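Local coordinates for protein glycoside hydrolase (Streptococcus pneumoniae serotype 4, PDB 6ORH) that probably acts as an alpha-L-fucosidase of glycoside hydrolase family 29, cutting terminal fucose from host glycans, and is caught here with a fucosylated glycan in its pocket, at residues 44-49 and 89-94; 76-81 and 169-174; 122-127 and 147-152; 129-134 and 140-145. The protein carries 2 engineered substitutions. One frame throughout, in Å; residues are numbered along the deposited sequence. Where two conformers were deposited one is given.

Contact 1: residues 44-49 and 89-94; sequences EDPERF and TDYSVK
The Tyr-91 ring meets Glu-44 at its edge, in plane, where the backbone O of Glu-44 sits beside the hydroxyl; the CG of Pro-46 comes in obliquely near CE1, 3.8 Å away, the two side chains crossing at about a right angle. Elsewhere round the same ring, His-130 stacks on it and Phe-81 meets it edge-to-face. The second flat group, Phe-49, takes CG1 of Val-93 obliquely at its CE2 (3.8 Å), and the ring of Phe-29 packs against it as well.

The polar link is a single direct bond: Tyr-91 OH donates to Glu-44 O at 2.8 Å. The hydroxyl comes to that oxygen at an angle, somewhat out of the carbonyl plane (21°). Having CG anti to the backbone N (chi1 -164°) carries the phenol across to the other loop. A water adds a second link, donating to Tyr-91 OH at 2.7 Å and to Glu-44 OE1 at 2.9 Å. The carboxylate is itself tied down by the backbone N atoms of Thr-41 and Gly-42 and by Gln-37.

These loops follow helix 31-35 and strand 70-74 of the catalytic barrel, and the join is made well away from the sugars. The hydroxyl gives its proton to the carbonyl while accepting one from the water, which should limit its rotation.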
# COMPACT_ATOMS: atom_id res chain seq x y z
N GLU A 44 36.12 -10.74 16.24
CA GLU A 44 35.49 -11.77 17.04
C GLU A 44 36.43 -12.96 17.19
O GLU A 44 37.14 -13.33 16.25
CB GLU A 44 34.17 -12.22 16.40
CG GLU A 44 33.08 -11.16 16.46
CD GLU A 44 33.22 -10.03 15.44
OE1 GLU A 44 33.91 -10.24 14.43
OE2 GLU A 44 32.66 -8.96 15.67
N ASP A 45 36.36 -13.58 18.37
CA ASP A 45 37.24 -14.67 18.75
C ASP A 45 36.62 -15.98 18.27
O ASP A 45 35.55 -16.35 18.75
CB ASP A 45 37.46 -14.66 20.27
CG ASP A 45 38.38 -15.76 20.76
OD1 ASP A 45 38.82 -16.59 19.93
OD2 ASP A 45 38.66 -15.78 21.97
N PRO A 46 37.27 -16.73 17.34
CA PRO A 46 36.75 -18.03 16.89
C PRO A 46 36.46 -19.02 18.01
O PRO A 46 35.65 -19.92 17.84
CB PRO A 46 37.82 -18.54 15.91
CG PRO A 46 38.47 -17.25 15.38
CD PRO A 46 38.49 -16.35 16.60
N GLU A 47 37.11 -18.86 19.17
CA GLU A 47 36.87 -19.79 20.27
C GLU A 47 35.43 -19.68 20.79
O GLU A 47 34.92 -20.63 21.39
CB GLU A 47 37.91 -19.65 21.39
CG GLU A 47 39.34 -19.69 20.90
CD GLU A 47 39.96 -21.06 20.65
OE1 GLU A 47 39.31 -22.08 20.95
OE2 GLU A 47 41.10 -21.11 20.15
N ARG A 48 34.77 -18.54 20.54
CA ARG A 48 33.40 -18.33 21.01
C ARG A 48 32.40 -19.09 20.13
O ARG A 48 31.25 -19.30 20.53
CB ARG A 48 33.06 -16.84 21.07
CG ARG A 48 33.84 -16.04 22.11
CD ARG A 48 33.12 -15.87 23.43
NE ARG A 48 31.90 -15.08 23.32
CZ ARG A 48 31.84 -13.75 23.43
NH1 ARG A 48 32.93 -13.06 23.66
NH2 ARG A 48 30.68 -13.12 23.31
N PHE A 49 32.83 -19.50 18.93
CA PHE A 49 31.93 -20.19 18.00
C PHE A 49 31.87 -21.68 18.34
O PHE A 49 32.67 -22.47 17.81
CB PHE A 49 32.35 -19.94 16.54
CG PHE A 49 31.36 -20.49 15.54
CD1 PHE A 49 30.16 -19.82 15.29
CD2 PHE A 49 31.59 -21.71 14.91
CE1 PHE A 49 29.22 -20.39 14.43
CE2 PHE A 49 30.67 -22.24 14.02
CZ PHE A 49 29.49 -21.56 13.77
N THR A 89 41.60 -18.54 3.75
CA THR A 89 41.85 -17.74 4.94
C THR A 89 41.98 -18.66 6.14
O THR A 89 41.42 -19.75 6.13
CB THR A 89 40.76 -16.69 5.18
OG1 THR A 89 41.13 -16.01 6.39
CG2 THR A 89 39.40 -17.30 5.45
N ASP A 90 42.68 -18.20 7.19
CA ASP A 90 42.67 -18.92 8.45
C ASP A 90 41.47 -18.52 9.31
O ASP A 90 41.27 -19.10 10.37
CB ASP A 90 43.95 -18.67 9.26
CG ASP A 90 45.20 -19.25 8.62
OD1 ASP A 90 45.10 -20.27 7.90
OD2 ASP A 90 46.28 -18.66 8.88
N TYR A 91 40.71 -17.50 8.91
CA TYR A 91 39.62 -17.02 9.75
C TYR A 91 38.34 -17.78 9.43
O TYR A 91 37.45 -17.27 8.76
CB TYR A 91 39.43 -15.51 9.61
CG TYR A 91 38.61 -14.83 10.68
CD1 TYR A 91 38.93 -14.98 12.03
CD2 TYR A 91 37.55 -14.00 10.36
CE1 TYR A 91 38.23 -14.30 13.02
CE2 TYR A 91 36.83 -13.33 11.34
CZ TYR A 91 37.15 -13.50 12.67
OH TYR A 91 36.45 -12.83 13.63
N SER A 92 38.28 -19.02 9.92
CA SER A 92 37.20 -19.93 9.55
C SER A 92 36.94 -20.90 10.70
O SER A 92 37.61 -20.88 11.74
CB SER A 92 37.58 -20.69 8.30
OG SER A 92 38.39 -21.81 8.66
N VAL A 93 35.94 -21.75 10.50
CA VAL A 93 35.59 -22.81 11.44
C VAL A 93 36.78 -23.71 11.74
O VAL A 93 36.73 -24.40 12.75
CB VAL A 93 34.39 -23.61 10.92
CG1 VAL A 93 33.09 -22.84 11.16
CG2 VAL A 93 34.55 -24.04 9.46
N LYS A 94 37.80 -23.72 10.88
CA LYS A 94 38.98 -24.56 11.14
C LYS A 94 39.63 -24.23 12.48
O LYS A 94 40.22 -25.11 13.11
CB LYS A 94 40.06 -24.37 10.07
CG LYS A 94 39.82 -25.06 8.74
CD LYS A 94 41.10 -25.07 7.90
CE LYS A 94 40.93 -25.81 6.59
NZ LYS A 94 42.17 -25.80 5.78
O HOH W 1 33.84 -12.78 13.03

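Contact 2: residues 76-81 and 169-174; sequences KHHDGF and WMNGAR. Engineered in segment 169-174: Asn-171 (natural residue Asp). With FUC (alpha-L-fucopyranose), chain C; GAL (beta-D-galactopyranose), chain B; FUC (alpha-L-fucopyranose), chain D.
His-78 and Ala-173 face each other in the active-site pocket of the TIM-barrel domain, on loops that follow strands 70-74 and 167-169. The direct touch is slight, van der Waals contact: Ala-173 CB lies 3.8 Å from NE2 of His-78, oblique to the imidazole, while OD1 of Asn-171 stands farther off at the ring edge. The fucose of chain C does most of the joining.

Two ring contacts add to this. CE1 of His-77 lies over one face of His-78, toward its rim, and CH2 of Trp-169 touches C6 of the galactose at 3.5 Å.

Hydrogen bonds to the fucose come from both loops. NE2 of His-78 is paired with its O2 at 2.8 Å in a nearly straight bond (170°), in the ring plane, and Ser-125 anchors ND1. His-77 NE2 pairs with O4 at 3.1 Å and makes a weak, bent bond to O3. From the other loop, ND2 of the engineered Asn-171 donates to O5; its CG stands opposite the backbone N (chi1 -158°), turning the amide to the sugars. The natural Asp here is probably the nucleophile, as in GH29 relatives. His-28 and Trp-39 also bond this fucose. From these loops the galactose is held at O4, by Gly-172 N and weakly by Asn-171 OD1; Asp-257 and Gln-215 bond it too. That OD1 also closes an Asx turn, accepting from Ala-173 N at 2.9 Å in the carbonyl plane, on a lone pair.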
# COMPACT_ATOMS: atom_id res chain seq x y z
N LYS A 76 29.56 -16.49 4.97
CA LYS A 76 30.48 -15.47 5.44
C LYS A 76 29.72 -14.15 5.51
O LYS A 76 29.25 -13.66 4.47
CB LYS A 76 31.68 -15.28 4.51
CG LYS A 76 32.79 -14.42 5.12
CD LYS A 76 33.77 -13.90 4.08
CE LYS A 76 33.17 -12.79 3.23
NZ LYS A 76 34.17 -12.18 2.31
N HIS A 77 29.56 -13.61 6.72
CA HIS A 77 28.90 -12.31 6.84
C HIS A 77 29.95 -11.21 6.75
O HIS A 77 31.09 -11.49 6.43
CB HIS A 77 28.03 -12.29 8.12
CG HIS A 77 26.94 -11.27 8.05
ND1 HIS A 77 27.05 -10.05 8.69
CD2 HIS A 77 25.74 -11.27 7.42
CE1 HIS A 77 25.96 -9.34 8.45
NE2 HIS A 77 25.14 -10.06 7.68
N HIS A 78 29.57 -9.96 7.05
CA HIS A 78 30.51 -8.85 6.87
C HIS A 78 31.74 -8.99 7.76
O HIS A 78 32.81 -8.49 7.43
CB HIS A 78 29.82 -7.52 7.24
CG HIS A 78 28.51 -7.24 6.57
ND1 HIS A 78 28.25 -7.55 5.23
CD2 HIS A 78 27.41 -6.60 7.03
CE1 HIS A 78 27.01 -7.14 4.93
NE2 HIS A 78 26.47 -6.56 6.02
N ASP A 79 31.60 -9.67 8.90
CA ASP A 79 32.71 -9.88 9.82
C ASP A 79 33.82 -10.74 9.21
O ASP A 79 34.95 -10.78 9.73
CB ASP A 79 32.20 -10.51 11.11
CG ASP A 79 31.45 -11.80 10.88
OD1 ASP A 79 32.12 -12.87 10.76
OD2 ASP A 79 30.21 -11.74 10.78
N GLY A 80 33.52 -11.49 8.14
CA GLY A 80 34.56 -12.18 7.38
C GLY A 80 34.88 -13.59 7.88
O GLY A 80 35.73 -14.27 7.33
N PHE A 81 34.23 -14.05 8.94
CA PHE A 81 34.45 -15.40 9.42
C PHE A 81 33.74 -16.42 8.53
O PHE A 81 32.53 -16.34 8.35
CB PHE A 81 34.00 -15.49 10.88
CG PHE A 81 34.32 -16.80 11.54
CD1 PHE A 81 35.62 -17.09 11.93
CD2 PHE A 81 33.34 -17.75 11.74
CE1 PHE A 81 35.93 -18.28 12.57
CE2 PHE A 81 33.65 -18.95 12.37
CZ PHE A 81 34.94 -19.22 12.77
N TRP A 169 24.11 -14.92 -3.29
CA TRP A 169 23.72 -13.63 -2.72
C TRP A 169 24.97 -12.77 -2.51
O TRP A 169 25.89 -13.17 -1.76
CB TRP A 169 23.01 -13.88 -1.37
CG TRP A 169 21.62 -13.33 -1.31
CD1 TRP A 169 20.50 -13.86 -1.88
CD2 TRP A 169 21.18 -12.16 -0.60
NE1 TRP A 169 19.39 -13.10 -1.60
CE2 TRP A 169 19.78 -12.07 -0.77
CE3 TRP A 169 21.83 -11.17 0.19
CZ2 TRP A 169 19.00 -11.06 -0.22
CZ3 TRP A 169 21.04 -10.19 0.77
CH2 TRP A 169 19.66 -10.11 0.53
N MET A 170 24.97 -11.58 -3.15
CA MET A 170 26.04 -10.60 -2.99
C MET A 170 25.46 -9.34 -2.35
O MET A 170 24.98 -8.42 -3.02
CB MET A 170 26.61 -10.26 -4.37
CG MET A 170 27.18 -11.49 -5.04
SD MET A 170 27.78 -11.08 -6.67
CE MET A 170 28.42 -12.66 -7.22
N ASN A 171 25.47 -9.31 -1.02
CA ASN A 171 24.90 -8.20 -0.27
C ASN A 171 25.58 -6.90 -0.67
O ASN A 171 26.79 -6.88 -0.81
CB ASN A 171 25.10 -8.48 1.23
CG ASN A 171 24.12 -7.70 2.07
OD1 ASN A 171 24.17 -6.47 2.11
ND2 ASN A 171 23.25 -8.39 2.76
N GLY A 172 24.79 -5.80 -0.81
CA GLY A 172 25.40 -4.53 -1.20
C GLY A 172 25.85 -3.67 -0.01
O GLY A 172 26.45 -2.61 -0.25
N ALA A 173 25.63 -4.12 1.23
CA ALA A 173 25.88 -3.31 2.42
C ALA A 173 27.38 -3.17 2.72
O ALA A 173 28.12 -4.16 2.69
CB ALA A 173 25.15 -3.87 3.62
N ARG A 174 27.80 -1.94 3.06
CA ARG A 174 29.15 -1.72 3.54
C ARG A 174 29.12 -0.57 4.55
O ARG A 174 28.39 0.40 4.35
CB ARG A 174 30.07 -1.36 2.38
CG ARG A 174 31.51 -1.10 2.78
CD ARG A 174 32.51 -1.19 1.66
NE ARG A 174 32.27 -0.11 0.70
CZ ARG A 174 32.64 -0.14 -0.58
NH1 ARG A 174 33.31 -1.18 -1.06
NH2 ARG A 174 32.36 0.90 -1.37
C1 FUC C . 22.13 -6.06 5.00
C2 FUC C . 23.18 -6.64 5.93
C3 FUC C . 22.44 -7.37 7.05
C4 FUC C . 21.66 -8.55 6.48
C5 FUC C . 20.68 -8.00 5.41
C6 FUC C . 19.98 -9.11 4.65
O2 FUC C . 23.94 -5.54 6.46
O3 FUC C . 23.40 -7.82 8.02
O4 FUC C . 22.60 -9.52 5.93
O5 FUC C . 21.36 -7.13 4.43
C1 GAL B . 20.93 -3.53 2.16
C2 GAL B . 21.87 -3.22 0.97
C3 GAL B . 21.35 -3.87 -0.32
C4 GAL B . 20.90 -5.32 -0.10
C5 GAL B . 19.94 -5.34 1.09
C6 GAL B . 19.40 -6.71 1.42
O2 GAL B . 21.92 -1.79 0.77
O3 GAL B . 22.36 -3.77 -1.36
O4 GAL B . 22.04 -6.19 0.18
O5 GAL B . 20.69 -4.93 2.26
O6 GAL B . 18.33 -6.58 2.40
C1 FUC D . 23.22 -1.30 0.43
C2 FUC D . 22.99 -0.04 -0.42
C3 FUC D . 22.44 1.08 0.50
C4 FUC D . 23.38 1.36 1.65
C5 FUC D . 23.54 0.06 2.43
C6 FUC D . 24.51 0.16 3.60
O2 FUC D . 22.08 -0.36 -1.44
O3 FUC D . 22.21 2.31 -0.21
O4 FUC D . 24.67 1.80 1.18
O5 FUC D . 24.03 -0.91 1.51

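Contact 3: residues 122-127 and 147-152; sequences VYLSPW and LAQLKE. With FUC (alpha-L-fucopyranose), chain C.
Leu-124 points from its strand into the helix and is met there by two side chains at different angles. Gln-149 crosses it at about a right angle, with OE1 3.8 Å from CD1 of Leu-124, while Leu-150 runs obliquely to it, methyl to methyl, CD2 of Leu-124 lying 4.0 Å from CD2 of Leu-150. CD1 of the leucine meets the amide end of Gln-149 alone; CD2 meets both the Leu-150 methyl and CB of Gln-149, the latter 4.1 Å away. Its CG stands anti to the backbone N (chi1 -175°), which carries its forked end toward the helix.

Gln-149 has an extended chain beyond CG. That puts its amide beside the leucine, where OE1 touches the methyl by van der Waals contact alone, while NE2 is hydrogen-bonded to Thr-86. Leu-150 starts off across the line between the backbones and brings only its end near. It also packs on Trp-188 of helix 185-196, so this part of the core is shared by two helices.

The neighbouring strand residue faces the other way. The hydroxyl of Tyr-123 donates to O4 of the fucose in chain C at 2.9 Å, so alternate residues of one strand serve the sugar pocket and the helix layer. Past the strand end, OG of Ser-125 donates to Trp-127 O on a lone pair in the carbonyl plane. Strand 119-124 followed by helix 139-154 is a beta-alpha unit of the TIM barrel, with substrate at the strand's C-terminal end and the helix packed outside.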
# COMPACT_ATOMS: atom_id res chain seq x y z
N VAL A 122 23.64 -19.46 -1.51
CA VAL A 122 24.79 -19.18 -0.68
C VAL A 122 25.04 -17.68 -0.66
O VAL A 122 25.03 -17.02 -1.71
CB VAL A 122 26.05 -19.95 -1.16
CG1 VAL A 122 26.44 -19.60 -2.59
CG2 VAL A 122 27.22 -19.64 -0.22
N TYR A 123 25.24 -17.16 0.56
CA TYR A 123 25.48 -15.73 0.79
C TYR A 123 26.93 -15.59 1.23
O TYR A 123 27.33 -16.17 2.25
CB TYR A 123 24.49 -15.22 1.84
CG TYR A 123 24.67 -13.85 2.47
CD1 TYR A 123 25.85 -13.49 3.12
CD2 TYR A 123 23.56 -13.01 2.60
CE1 TYR A 123 25.96 -12.24 3.71
CE2 TYR A 123 23.65 -11.79 3.24
CZ TYR A 123 24.86 -11.40 3.80
OH TYR A 123 24.97 -10.22 4.49
N LEU A 124 27.71 -14.85 0.43
CA LEU A 124 29.13 -14.64 0.69
C LEU A 124 29.36 -13.14 0.65
O LEU A 124 29.29 -12.53 -0.42
CB LEU A 124 29.92 -15.34 -0.43
CG LEU A 124 31.45 -15.35 -0.29
CD1 LEU A 124 31.90 -16.31 0.81
CD2 LEU A 124 32.05 -15.81 -1.64
N SER A 125 29.57 -12.52 1.82
CA SER A 125 29.58 -11.07 1.86
C SER A 125 30.68 -10.42 1.00
O SER A 125 31.86 -10.67 1.23
CB SER A 125 29.66 -10.58 3.29
OG SER A 125 29.71 -9.15 3.33
N PRO A 126 30.37 -9.51 0.05
CA PRO A 126 31.43 -8.74 -0.62
C PRO A 126 32.23 -7.89 0.38
O PRO A 126 33.46 -7.95 0.36
CB PRO A 126 30.66 -7.91 -1.66
CG PRO A 126 29.45 -8.79 -1.93
CD PRO A 126 29.04 -9.25 -0.54
N TRP A 127 31.55 -7.09 1.21
CA TRP A 127 32.28 -6.37 2.26
C TRP A 127 32.88 -7.38 3.24
O TRP A 127 32.16 -8.24 3.78
CB TRP A 127 31.34 -5.38 2.97
CG TRP A 127 31.97 -4.67 4.14
CD1 TRP A 127 33.27 -4.32 4.31
CD2 TRP A 127 31.27 -4.27 5.33
NE1 TRP A 127 33.44 -3.73 5.54
CE2 TRP A 127 32.23 -3.67 6.18
CE3 TRP A 127 29.94 -4.30 5.73
CZ2 TRP A 127 31.88 -3.14 7.42
CZ3 TRP A 127 29.58 -3.79 6.97
CH2 TRP A 127 30.55 -3.20 7.80
N LEU A 147 36.64 -14.60 -5.51
CA LEU A 147 36.42 -15.48 -6.66
C LEU A 147 36.85 -16.91 -6.32
O LEU A 147 36.17 -17.87 -6.66
CB LEU A 147 37.17 -14.93 -7.88
CG LEU A 147 37.02 -15.78 -9.15
CD1 LEU A 147 35.56 -15.91 -9.57
CD2 LEU A 147 37.85 -15.18 -10.30
N ALA A 148 38.01 -17.05 -5.67
CA ALA A 148 38.45 -18.38 -5.26
C ALA A 148 37.44 -19.05 -4.33
O ALA A 148 37.27 -20.26 -4.40
CB ALA A 148 39.81 -18.33 -4.61
N GLN A 149 36.77 -18.27 -3.47
CA GLN A 149 35.78 -18.87 -2.60
C GLN A 149 34.54 -19.26 -3.40
O GLN A 149 33.97 -20.33 -3.14
CB GLN A 149 35.54 -17.99 -1.37
CG GLN A 149 36.77 -17.98 -0.48
CD GLN A 149 36.48 -17.30 0.82
OE1 GLN A 149 35.72 -16.31 0.89
NE2 GLN A 149 37.12 -17.79 1.86
N LEU A 150 34.11 -18.40 -4.33
CA LEU A 150 33.02 -18.79 -5.23
C LEU A 150 33.34 -20.16 -5.85
O LEU A 150 32.45 -21.02 -5.91
CB LEU A 150 32.80 -17.76 -6.33
CG LEU A 150 32.14 -16.42 -5.92
CD1 LEU A 150 32.02 -15.51 -7.13
CD2 LEU A 150 30.78 -16.67 -5.30
N LYS A 151 34.59 -20.34 -6.33
CA LYS A 151 34.97 -21.59 -7.00
C LYS A 151 34.90 -22.75 -6.01
O LYS A 151 34.39 -23.83 -6.34
CB LYS A 151 36.37 -21.42 -7.58
CG LYS A 151 36.37 -20.53 -8.82
CD LYS A 151 37.77 -20.27 -9.37
CE LYS A 151 37.75 -19.43 -10.63
NZ LYS A 151 39.13 -19.23 -11.12
N GLU A 152 35.42 -22.56 -4.80
CA GLU A 152 35.39 -23.61 -3.78
C GLU A 152 33.95 -24.05 -3.50
O GLU A 152 33.69 -25.24 -3.31
CB GLU A 152 35.86 -23.09 -2.43
CG GLU A 152 37.35 -23.09 -2.31
CD GLU A 152 37.85 -22.71 -0.92
OE1 GLU A 152 37.29 -21.76 -0.31
OE2 GLU A 152 38.78 -23.39 -0.44
C1 FUC C . 22.13 -6.06 5.00
C2 FUC C . 23.18 -6.64 5.93
C3 FUC C . 22.44 -7.37 7.05
C4 FUC C . 21.66 -8.55 6.48
C5 FUC C . 20.68 -8.00 5.41
C6 FUC C . 19.98 -9.11 4.65
O2 FUC C . 23.94 -5.54 6.46
O3 FUC C . 23.40 -7.82 8.02
O4 FUC C . 22.60 -9.52 5.93
O5 FUC C . 21.36 -7.13 4.43

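Contact 4: residues 129-134 and 140-145; sequences AHSPLY and ADYNAY
Tyr-134 drives the edge of its ring into the face of Tyr-142, a T-shaped pair with centroids 4.9 Å apart and planes at 82°. CD2 of Tyr-134 sits over the centre of the Tyr-142 ring, 3.5 Å above its plane. CG of Tyr-142 is opposite its backbone N (chi1 178°), presenting that face to Tyr-134. Beside this pair Leu-133 crosses the helix side chains: CD1 reaches O of Asp-141 and, at 4.0 Å, CB of Tyr-145, while CD2 touches CB of Asp-141. The turn backbone comes nearer still, Leu-133 O lying 3.3 Å from CB of Tyr-142. OG of Ser-131 comes to the edge of the Tyr-142 ring.

One step out, the backbone sets these groups in place. Residues Ser-131 to Tyr-134 form a type I turn, and OG of Ser-131 accepts from Leu-133 N at 3.1 Å in an ST turn. Both phenols have polar partners beyond the two segments: Tyr-134 OH bonds Tyr-183 and Arg-174, and Tyr-142 OH makes a weak bond to O of Pro-126.

The whole is a loop folded back on the helix it leads into, within the connection from strand 119-124 to helix 139-154 of the TIM barrel.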
# COMPACT_ATOMS: atom_id res chain seq x y z
N ALA A 129 35.21 -7.28 6.64
CA ALA A 129 35.81 -6.45 7.69
C ALA A 129 37.04 -7.12 8.32
O ALA A 129 37.76 -6.46 9.07
CB ALA A 129 34.78 -6.12 8.74
N HIS A 130 37.28 -8.41 8.03
CA HIS A 130 38.44 -9.13 8.54
C HIS A 130 39.63 -9.08 7.59
O HIS A 130 40.77 -8.82 8.01
CB HIS A 130 38.11 -10.61 8.83
CG HIS A 130 39.30 -11.32 9.40
ND1 HIS A 130 40.23 -11.99 8.63
CD2 HIS A 130 39.73 -11.42 10.68
CE1 HIS A 130 41.19 -12.47 9.41
NE2 HIS A 130 40.89 -12.16 10.66
N SER A 131 39.40 -9.38 6.32
CA SER A 131 40.46 -9.71 5.38
C SER A 131 41.47 -8.56 5.26
O SER A 131 41.08 -7.43 4.96
CB SER A 131 39.89 -9.95 4.02
OG SER A 131 40.96 -10.18 3.13
N PRO A 132 42.78 -8.85 5.42
CA PRO A 132 43.80 -7.83 5.15
C PRO A 132 43.85 -7.35 3.70
O PRO A 132 44.50 -6.36 3.39
CB PRO A 132 45.14 -8.50 5.57
CG PRO A 132 44.83 -9.96 5.83
CD PRO A 132 43.32 -10.11 5.95
N LEU A 133 43.16 -8.06 2.80
CA LEU A 133 43.17 -7.74 1.38
C LEU A 133 42.07 -6.73 1.05
O LEU A 133 42.02 -6.22 -0.06
CB LEU A 133 42.94 -9.03 0.58
CG LEU A 133 43.92 -10.18 0.85
CD1 LEU A 133 43.53 -11.39 0.01
CD2 LEU A 133 45.34 -9.74 0.53
N TYR A 134 41.17 -6.49 2.02
CA TYR A 134 40.03 -5.59 1.79
C TYR A 134 40.48 -4.13 1.88
O TYR A 134 40.26 -3.46 2.88
CB TYR A 134 38.82 -5.92 2.66
CG TYR A 134 37.55 -5.32 2.10
CD1 TYR A 134 37.14 -4.03 2.44
CD2 TYR A 134 36.78 -6.03 1.19
CE1 TYR A 134 35.98 -3.46 1.93
CE2 TYR A 134 35.64 -5.46 0.64
CZ TYR A 134 35.23 -4.19 1.02
OH TYR A 134 34.12 -3.63 0.47
N ALA A 140 42.67 -6.00 -6.25
CA ALA A 140 42.79 -7.14 -7.15
C ALA A 140 42.94 -8.43 -6.34
O ALA A 140 42.37 -9.47 -6.70
CB ALA A 140 43.88 -6.93 -8.17
N ASP A 141 43.71 -8.37 -5.25
CA ASP A 141 43.92 -9.55 -4.42
C ASP A 141 42.62 -9.91 -3.70
O ASP A 141 42.31 -11.10 -3.56
CB ASP A 141 45.09 -9.40 -3.44
CG ASP A 141 46.46 -9.62 -4.06
OD1 ASP A 141 46.54 -10.14 -5.17
OD2 ASP A 141 47.47 -9.30 -3.39
N TYR A 142 41.85 -8.90 -3.27
CA TYR A 142 40.62 -9.22 -2.55
C TYR A 142 39.64 -9.89 -3.52
O TYR A 142 39.00 -10.90 -3.15
CB TYR A 142 39.92 -8.01 -1.91
CG TYR A 142 38.63 -8.44 -1.25
CD1 TYR A 142 38.64 -9.20 -0.10
CD2 TYR A 142 37.40 -8.24 -1.88
CE1 TYR A 142 37.47 -9.71 0.46
CE2 TYR A 142 36.22 -8.72 -1.32
CZ TYR A 142 36.25 -9.48 -0.17
OH TYR A 142 35.09 -9.98 0.39
N ASN A 143 39.55 -9.33 -4.73
CA ASN A 143 38.68 -9.93 -5.74
C ASN A 143 39.08 -11.38 -6.02
O ASN A 143 38.19 -12.23 -6.22
CB ASN A 143 38.66 -9.12 -7.03
CG ASN A 143 37.69 -7.97 -6.89
OD1 ASN A 143 36.48 -8.19 -6.90
ND2 ASN A 143 38.21 -6.76 -6.77
N ALA A 144 40.39 -11.68 -6.08
CA ALA A 144 40.82 -13.06 -6.30
C ALA A 144 40.44 -13.98 -5.14
O ALA A 144 40.11 -15.15 -5.36
CB ALA A 144 42.31 -13.10 -6.62
N TYR A 145 40.47 -13.46 -3.91
CA TYR A 145 40.06 -14.19 -2.72
C TYR A 145 38.57 -14.54 -2.84
O TYR A 145 38.18 -15.70 -2.67
CB TYR A 145 40.34 -13.33 -1.47
CG TYR A 145 39.74 -13.82 -0.18
CD1 TYR A 145 40.15 -15.03 0.38
CD2 TYR A 145 38.72 -13.13 0.48
CE1 TYR A 145 39.62 -15.48 1.57
CE2 TYR A 145 38.19 -13.58 1.68
CZ TYR A 145 38.61 -14.78 2.21
OH TYR A 145 38.10 -15.28 3.38

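Overall arrangement
All four contacts belong to the TIM-barrel catalytic domain. Contacts 2 and 3 lie deepest, their centres about 9 Å apart, and both reach the fucose of chain C; contact 4 is only partly buried, toward the surface, and contact 1 is buried between outer loops. Contacts 3 and 4 share helix 139-154, one against a barrel strand and the other against the preceding loop. Their chemistry differs accordingly: contact 1 has a phenol bond and a water, contact 2 works through sugar hydroxyls, contact 3 is mostly aliphatic and contact 4 aromatic and aliphatic. Tyr-91 packing on His-130 joins contacts 1 and 4, and Ser-125 with His-78 joins contacts 2 and 3.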